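Local coordinates for protein putative sortase (Streptococcus pneumoniae, PDB 2W1K) that probably acts as a class C sortase transpeptidase that covalently links pilin subunits during assembly of the pneumococcal pilus fibre, at residues A[62-67]-A[97-102]; A[123-128]-A[170-175]; A[193-196]-A[201-204]. One frame throughout, in Å; residues are numbered along the deposited sequence.

Interactions 1 and 2 belong to the buried core of the sortase domain, whereas interaction 3 lies farther out, about 19 Å from the centre of the chain. The centres of interactions 1 and 2 are about 17 Å apart, yet the two meet directly, with Pro100 CB 3.6 Å from Met170 CE and Leu67 packing on Met170 and Leu172. Both set a loop or turn against a segment of the sheet through side chains, without a hydrogen bond across. Interaction 3 instead joins strand 183-196, the sheet neighbour of strand 168-176 used in interaction 2, to helix 202-209, and adds a hydroxyl-to-carbonyl hydrogen bond to a few carbon contacts.

Interaction 1: residues A[62-67]-A[97-102]; sequences AVYGYL and TPLPLD
A buried, largely apolar contact places Tyr64, on the segment leading into strand 65-69 of the sortase sheet, against Leu99, Pro100 and Leu101 in the loop between strands 91-93 and 106-111. The backbones stay well apart, with the CA atoms of Tyr64 and Leu99 9.8 Å from each other, and the long aromatic side chain bridges the distance. Its CG lies anti to the backbone N (chi1 176°), which carries the ring out across the gap toward the loop.

Leu99 meets the far end of that ring with two parts of its side chain. Its CB is 3.6 Å from Tyr64 OH, while CD2 approaches Tyr64 CE2 at 3.9 Å from an oblique direction. Pro100 comes in at the ring edge, close to the ring plane, its CD 4.0 Å from Tyr64 CE2. Leu101 adds a more distant touch, CD2 to the phenol oxygen. The loop is bent tightly here: Pro100 is the centre of an inverse gamma turn, and Leu101 N donates to Leu99 O across it at 2.7 Å.

The other side of the contact carries a classic beta bulge, in which Tyr64 and Gly65 together lie opposite Val78. Helix 18-34 covers the contact, and its Ser28 OG is hydrogen-bonded to Tyr64 OH, while Asn32 OD1 accepts from Leu99 N.

The tyrosine thus works in two ways: its ring carbons join the hydrocarbon packing of the loop, while its hydroxyl, although set among leucine carbons, has its polar requirement met by the covering helix.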
# COMPACT_ATOMS: atom_id res chain seq x y z
N ALA A 62 -8.28 -8.35 -8.08
CA ALA A 62 -6.99 -8.52 -8.69
C ALA A 62 -5.92 -7.87 -7.79
O ALA A 62 -6.18 -6.89 -7.08
CB ALA A 62 -6.97 -7.89 -10.11
N VAL A 63 -4.73 -8.43 -7.82
CA VAL A 63 -3.62 -7.78 -7.19
C VAL A 63 -3.30 -6.44 -7.92
O VAL A 63 -3.05 -6.39 -9.16
CB VAL A 63 -2.42 -8.70 -7.23
CG1 VAL A 63 -1.23 -7.97 -6.69
CG2 VAL A 63 -2.77 -10.01 -6.43
N TYR A 64 -3.35 -5.34 -7.16
CA TYR A 64 -3.09 -4.09 -7.78
C TYR A 64 -1.54 -3.74 -7.86
O TYR A 64 -1.10 -3.03 -8.81
CB TYR A 64 -3.82 -3.03 -6.95
CG TYR A 64 -3.54 -1.58 -7.45
CD1 TYR A 64 -4.01 -1.15 -8.68
CD2 TYR A 64 -2.82 -0.66 -6.65
CE1 TYR A 64 -3.76 0.16 -9.14
CE2 TYR A 64 -2.54 0.64 -7.11
CZ TYR A 64 -3.06 1.03 -8.33
OH TYR A 64 -2.86 2.31 -8.75
N GLY A 65 -0.77 -4.14 -6.84
CA GLY A 65 0.68 -3.85 -6.75
C GLY A 65 1.35 -4.84 -5.82
O GLY A 65 0.66 -5.67 -5.20
N TYR A 66 2.69 -4.80 -5.77
CA TYR A 66 3.42 -5.54 -4.74
C TYR A 66 4.22 -4.62 -3.87
O TYR A 66 4.84 -3.67 -4.37
CB TYR A 66 4.37 -6.62 -5.32
CG TYR A 66 3.69 -7.92 -5.36
CD1 TYR A 66 2.81 -8.17 -6.39
CD2 TYR A 66 3.93 -8.92 -4.43
CE1 TYR A 66 2.16 -9.33 -6.51
CE2 TYR A 66 3.22 -10.17 -4.53
CZ TYR A 66 2.36 -10.30 -5.58
OH TYR A 66 1.61 -11.38 -5.85
N LEU A 67 4.27 -4.97 -2.59
CA LEU A 67 4.91 -4.10 -1.65
C LEU A 67 6.00 -4.90 -0.88
O LEU A 67 5.79 -6.05 -0.42
CB LEU A 67 3.85 -3.51 -0.68
CG LEU A 67 4.38 -2.50 0.37
CD1 LEU A 67 3.24 -1.58 0.80
CD2 LEU A 67 4.91 -3.21 1.67
N THR A 97 -8.53 7.03 0.29
CA THR A 97 -7.15 7.64 0.18
C THR A 97 -6.66 7.39 -1.26
O THR A 97 -7.03 6.39 -1.90
CB THR A 97 -6.14 7.12 1.20
OG1 THR A 97 -5.78 5.76 0.86
CG2 THR A 97 -6.80 7.21 2.64
N PRO A 98 -5.83 8.31 -1.78
CA PRO A 98 -5.35 8.12 -3.13
C PRO A 98 -4.59 6.81 -3.32
O PRO A 98 -3.91 6.26 -2.42
CB PRO A 98 -4.50 9.40 -3.39
CG PRO A 98 -3.97 9.77 -1.93
CD PRO A 98 -5.30 9.53 -1.13
N LEU A 99 -4.66 6.31 -4.52
CA LEU A 99 -3.70 5.26 -4.95
C LEU A 99 -2.27 5.88 -5.06
O LEU A 99 -2.11 7.12 -5.26
CB LEU A 99 -4.15 4.64 -6.31
CG LEU A 99 -5.56 4.02 -6.15
CD1 LEU A 99 -6.24 3.74 -7.57
CD2 LEU A 99 -5.49 2.62 -5.41
N PRO A 100 -1.25 5.03 -4.95
CA PRO A 100 0.12 5.56 -4.76
C PRO A 100 0.76 6.07 -6.08
O PRO A 100 1.63 5.43 -6.65
CB PRO A 100 0.87 4.30 -4.16
CG PRO A 100 0.11 3.14 -4.89
CD PRO A 100 -1.32 3.55 -4.67
N LEU A 101 0.28 7.21 -6.60
CA LEU A 101 0.84 7.72 -7.86
C LEU A 101 1.67 8.95 -7.55
O LEU A 101 1.62 9.44 -6.46
CB LEU A 101 -0.28 8.16 -8.81
CG LEU A 101 -1.33 7.14 -9.17
CD1 LEU A 101 -2.38 7.85 -10.10
CD2 LEU A 101 -0.70 5.98 -9.91
N ASP A 102 2.40 9.45 -8.52
CA ASP A 102 3.20 10.61 -8.33
C ASP A 102 2.37 11.91 -8.09
O ASP A 102 1.21 11.95 -8.34
CB ASP A 102 4.13 10.69 -9.48
CG ASP A 102 3.39 10.85 -10.81
OD1 ASP A 102 2.23 11.42 -10.82
OD2 ASP A 102 3.98 10.42 -11.84

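Interaction 2: residues A[123-128]-A[170-175]; sequences RHLDQL and MTLITC
A short 3-10 turn carrying Leu125, in the long loop before strand 133-137, lies against one side of the extended strand 168-176 at the alternate residues Leu172 and Thr174. In this strand of the sortase beta-barrel, Thr171 to Cys175 match the TLXTC signature of the family, whose closing cysteine is the nucleophile in studied sortases. Within the turn, Gln127 N donates to His124 O at 3.0 Å. No hydrogen bond links the two segments, and the strand spends its backbone groups on its sheet neighbours, with Leu172 bonded to Val187 and Ile173 to Ile110.

The side chain of Leu125 starts out toward the strand and carries the contact with both of its methyl branches. With CG beside its own backbone N (chi1 -81°), the fork reaches Leu172, and the two leucine side chains cross at about a right angle. CD1 sits 3.6 Å from Leu172 CB, the firmer partner. CD2 lies 3.9 Å from Leu172 CD2, but that contact deserves caution, because the second torsion of Leu172, 19°, is nearly eclipsed and leaves the placing of its methyl groups uncertain.

Further packing closes in around the pair. Leu172 also touches Phe122 and Phe189, and it reaches Ile69 of strand 65-69, as does Leu128 at the end of the turn. Within the turn, Asp126 OD1 makes a salt bridge with Arg114 NH2. Arg114, near the start of the same loop, also bonds Arg123 O through NE and Cys175 O through NH1, and so links the turn to the strand.

Thr174 divides its two branches: OG1 is hydrogen-bonded to Gly112 O, whereas CG2 lies 4.1 Å from Leu125 CD1.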
# COMPACT_ATOMS: atom_id res chain seq x y z
N ARG A 123 2.92 -7.40 11.51
CA ARG A 123 3.21 -7.67 12.96
C ARG A 123 4.28 -6.69 13.48
O ARG A 123 4.16 -6.08 14.62
CB ARG A 123 3.71 -9.11 13.15
CG ARG A 123 3.64 -9.56 14.63
CD ARG A 123 3.63 -11.06 14.70
NE ARG A 123 2.43 -11.61 14.03
CZ ARG A 123 2.23 -12.92 13.84
NH1 ARG A 123 3.14 -13.81 14.26
NH2 ARG A 123 1.10 -13.33 13.25
N HIS A 124 5.31 -6.49 12.65
CA HIS A 124 6.56 -5.80 13.05
C HIS A 124 6.83 -4.36 12.55
O HIS A 124 7.96 -3.87 12.60
CB HIS A 124 7.76 -6.63 12.62
CG HIS A 124 7.72 -8.05 13.15
ND1 HIS A 124 7.75 -8.34 14.52
CD2 HIS A 124 7.68 -9.25 12.50
CE1 HIS A 124 7.71 -9.66 14.67
NE2 HIS A 124 7.64 -10.22 13.47
N LEU A 125 5.82 -3.65 12.11
CA LEU A 125 6.05 -2.28 11.68
C LEU A 125 6.69 -1.42 12.74
O LEU A 125 7.27 -0.36 12.45
CB LEU A 125 4.69 -1.67 11.37
CG LEU A 125 4.16 -2.03 9.98
CD1 LEU A 125 2.98 -1.16 9.54
CD2 LEU A 125 5.20 -1.99 9.01
N ASP A 126 6.54 -1.82 14.01
CA ASP A 126 7.04 -0.94 15.13
C ASP A 126 8.59 -0.94 15.18
O ASP A 126 9.19 -0.09 15.80
CB ASP A 126 6.49 -1.39 16.49
CG ASP A 126 6.83 -2.84 16.78
OD1 ASP A 126 6.35 -3.76 16.11
OD2 ASP A 126 7.62 -3.10 17.68
N GLN A 127 9.21 -1.90 14.50
CA GLN A 127 10.66 -1.95 14.36
C GLN A 127 11.37 -0.99 13.35
O GLN A 127 12.59 -0.87 13.40
CB GLN A 127 10.99 -3.34 13.96
CG GLN A 127 10.84 -4.28 15.10
CD GLN A 127 11.04 -5.72 14.71
OE1 GLN A 127 10.55 -6.62 15.38
NE2 GLN A 127 11.78 -5.96 13.61
N LEU A 128 10.60 -0.40 12.43
CA LEU A 128 11.09 0.43 11.38
C LEU A 128 11.75 1.65 11.97
O LEU A 128 11.19 2.23 12.93
CB LEU A 128 9.93 0.85 10.47
CG LEU A 128 9.44 -0.25 9.53
CD1 LEU A 128 8.04 0.11 8.95
CD2 LEU A 128 10.53 -0.48 8.49
N MET A 170 3.38 7.40 1.49
CA MET A 170 2.66 6.16 1.64
C MET A 170 2.58 5.89 3.14
O MET A 170 3.66 5.94 3.83
CB MET A 170 3.41 4.98 1.01
CG MET A 170 2.62 3.64 1.13
SD MET A 170 3.38 2.36 0.14
CE MET A 170 2.53 2.69 -1.42
N THR A 171 1.36 5.72 3.66
CA THR A 171 1.21 5.51 5.13
C THR A 171 0.75 4.07 5.35
O THR A 171 -0.19 3.59 4.67
CB THR A 171 0.21 6.48 5.79
OG1 THR A 171 0.69 7.83 5.63
CG2 THR A 171 -0.07 6.14 7.32
N LEU A 172 1.51 3.33 6.19
CA LEU A 172 1.16 1.95 6.59
C LEU A 172 0.31 2.00 7.88
O LEU A 172 0.67 2.69 8.85
CB LEU A 172 2.42 1.14 6.83
CG LEU A 172 3.07 0.53 5.58
CD1 LEU A 172 2.79 1.03 4.16
CD2 LEU A 172 4.44 -0.07 5.69
N ILE A 173 -0.81 1.27 7.91
CA ILE A 173 -1.63 1.28 9.12
C ILE A 173 -1.88 -0.15 9.60
O ILE A 173 -2.18 -1.03 8.80
CB ILE A 173 -3.03 1.97 8.90
CG1 ILE A 173 -3.78 2.05 10.26
CG2 ILE A 173 -3.82 1.24 7.76
CD1 ILE A 173 -5.03 2.99 10.24
N THR A 174 -1.80 -0.35 10.92
CA THR A 174 -2.08 -1.64 11.52
C THR A 174 -2.58 -1.42 12.89
O THR A 174 -2.62 -0.27 13.32
CB THR A 174 -0.83 -2.57 11.54
OG1 THR A 174 -1.23 -3.88 11.89
CG2 THR A 174 0.29 -2.11 12.54
N CYS A 175 -2.99 -2.52 13.59
CA CYS A 175 -3.58 -2.38 14.92
C CYS A 175 -2.52 -2.32 16.03
O CYS A 175 -1.44 -2.90 15.92
CB CYS A 175 -4.66 -3.46 15.15
SG CYS A 175 -6.10 -3.11 14.14

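Interaction 3: residues A[193-196]-A[201-204]; sequences AVYQ and QTAA
Thr202, where the chain leads into helix 202-209, meets the end of strand 183-196 by reaching both Tyr195 CB and the carbonyl oxygen of Gln196. The short connection between the segments brings the chain back on itself, with the CA atoms of Tyr195 and Thr202 5.9 Å apart.

The two branches of Thr202 have separate tasks. A chi1 of -60° puts OG1 beside the backbone N and CG2 anti to it, and in this rotamer the hydroxyl reaches the strand. OG1 donates to Gln196 O at 2.5 Å, a separation so short that its exact length is doubtful. The donor stands 52° out of the carbonyl plane, with a C=O...OG1 angle of 128°, so it approaches from above that plane. CG2 packs 3.7 Å from Tyr195 CB, and OG1 is 3.3 Å from the same carbon.

Tyr195 offers chiefly its CB. Although this atom is directed at Thr202, the ring beyond it turns away, and its OH is hydrogen-bonded to Glu144 on the neighbouring strand 141-153. Gln196 contributes its backbone O, while its side chain folds away. Successive bends carry the amide back from the helix, and NE2 is hydrogen-bonded to Glu141 OE2.

The contact therefore rests on a main-chain acceptor and the first carbon of a side chain, while the polar ends of Tyr195 and Gln196 serve the adjoining strand. A single threonine hydroxyl probably helps to fasten segment 201-204 to the strand that precedes it.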
# COMPACT_ATOMS: atom_id res chain seq x y z
N ALA A 193 12.14 7.87 -5.35
CA ALA A 193 12.55 7.74 -6.73
C ALA A 193 11.59 6.68 -7.32
O ALA A 193 10.92 5.93 -6.56
CB ALA A 193 14.06 7.24 -6.82
N VAL A 194 11.54 6.64 -8.65
CA VAL A 194 10.74 5.70 -9.41
C VAL A 194 11.82 5.10 -10.39
O VAL A 194 12.51 5.85 -11.06
CB VAL A 194 9.64 6.41 -10.29
CG1 VAL A 194 8.96 5.42 -11.18
CG2 VAL A 194 8.57 7.10 -9.40
N TYR A 195 11.91 3.79 -10.47
CA TYR A 195 12.78 3.15 -11.40
C TYR A 195 11.97 2.48 -12.44
O TYR A 195 10.99 1.78 -12.11
CB TYR A 195 13.62 2.09 -10.66
CG TYR A 195 14.42 2.71 -9.47
CD1 TYR A 195 15.67 3.36 -9.69
CD2 TYR A 195 13.93 2.69 -8.15
CE1 TYR A 195 16.37 4.00 -8.63
CE2 TYR A 195 14.67 3.34 -7.06
CZ TYR A 195 15.90 3.95 -7.34
OH TYR A 195 16.68 4.57 -6.36
N GLN A 196 12.39 2.62 -13.70
CA GLN A 196 11.77 1.91 -14.80
C GLN A 196 12.46 0.59 -14.92
O GLN A 196 13.68 0.56 -14.95
CB GLN A 196 12.05 2.66 -16.14
CG GLN A 196 11.57 4.17 -16.07
CD GLN A 196 10.01 4.19 -15.82
OE1 GLN A 196 9.25 3.57 -16.56
NE2 GLN A 196 9.59 4.96 -14.85
N GLN A 201 19.77 -0.24 -14.54
CA GLN A 201 20.08 -0.12 -13.12
C GLN A 201 18.94 -0.69 -12.26
O GLN A 201 19.13 -0.99 -11.07
CB GLN A 201 20.36 1.30 -12.68
CG GLN A 201 21.79 1.71 -13.09
CD GLN A 201 22.23 3.11 -12.64
OE1 GLN A 201 23.36 3.51 -12.89
NE2 GLN A 201 21.34 3.86 -12.01
N THR A 202 17.79 -0.91 -12.86
CA THR A 202 16.63 -1.29 -12.07
C THR A 202 16.75 -2.69 -11.50
O THR A 202 16.19 -2.99 -10.45
CB THR A 202 15.30 -0.98 -12.76
OG1 THR A 202 15.26 0.44 -13.00
CG2 THR A 202 14.11 -1.34 -11.84
N ALA A 203 17.57 -3.47 -12.16
CA ALA A 203 17.75 -4.86 -11.84
C ALA A 203 18.27 -5.07 -10.40
O ALA A 203 17.77 -5.97 -9.72
CB ALA A 203 18.71 -5.55 -12.85
N ALA A 204 19.26 -4.28 -9.97
CA ALA A 204 19.68 -4.31 -8.56
C ALA A 204 18.55 -3.91 -7.56
O ALA A 204 18.54 -4.42 -6.44
CB ALA A 204 20.89 -3.45 -8.35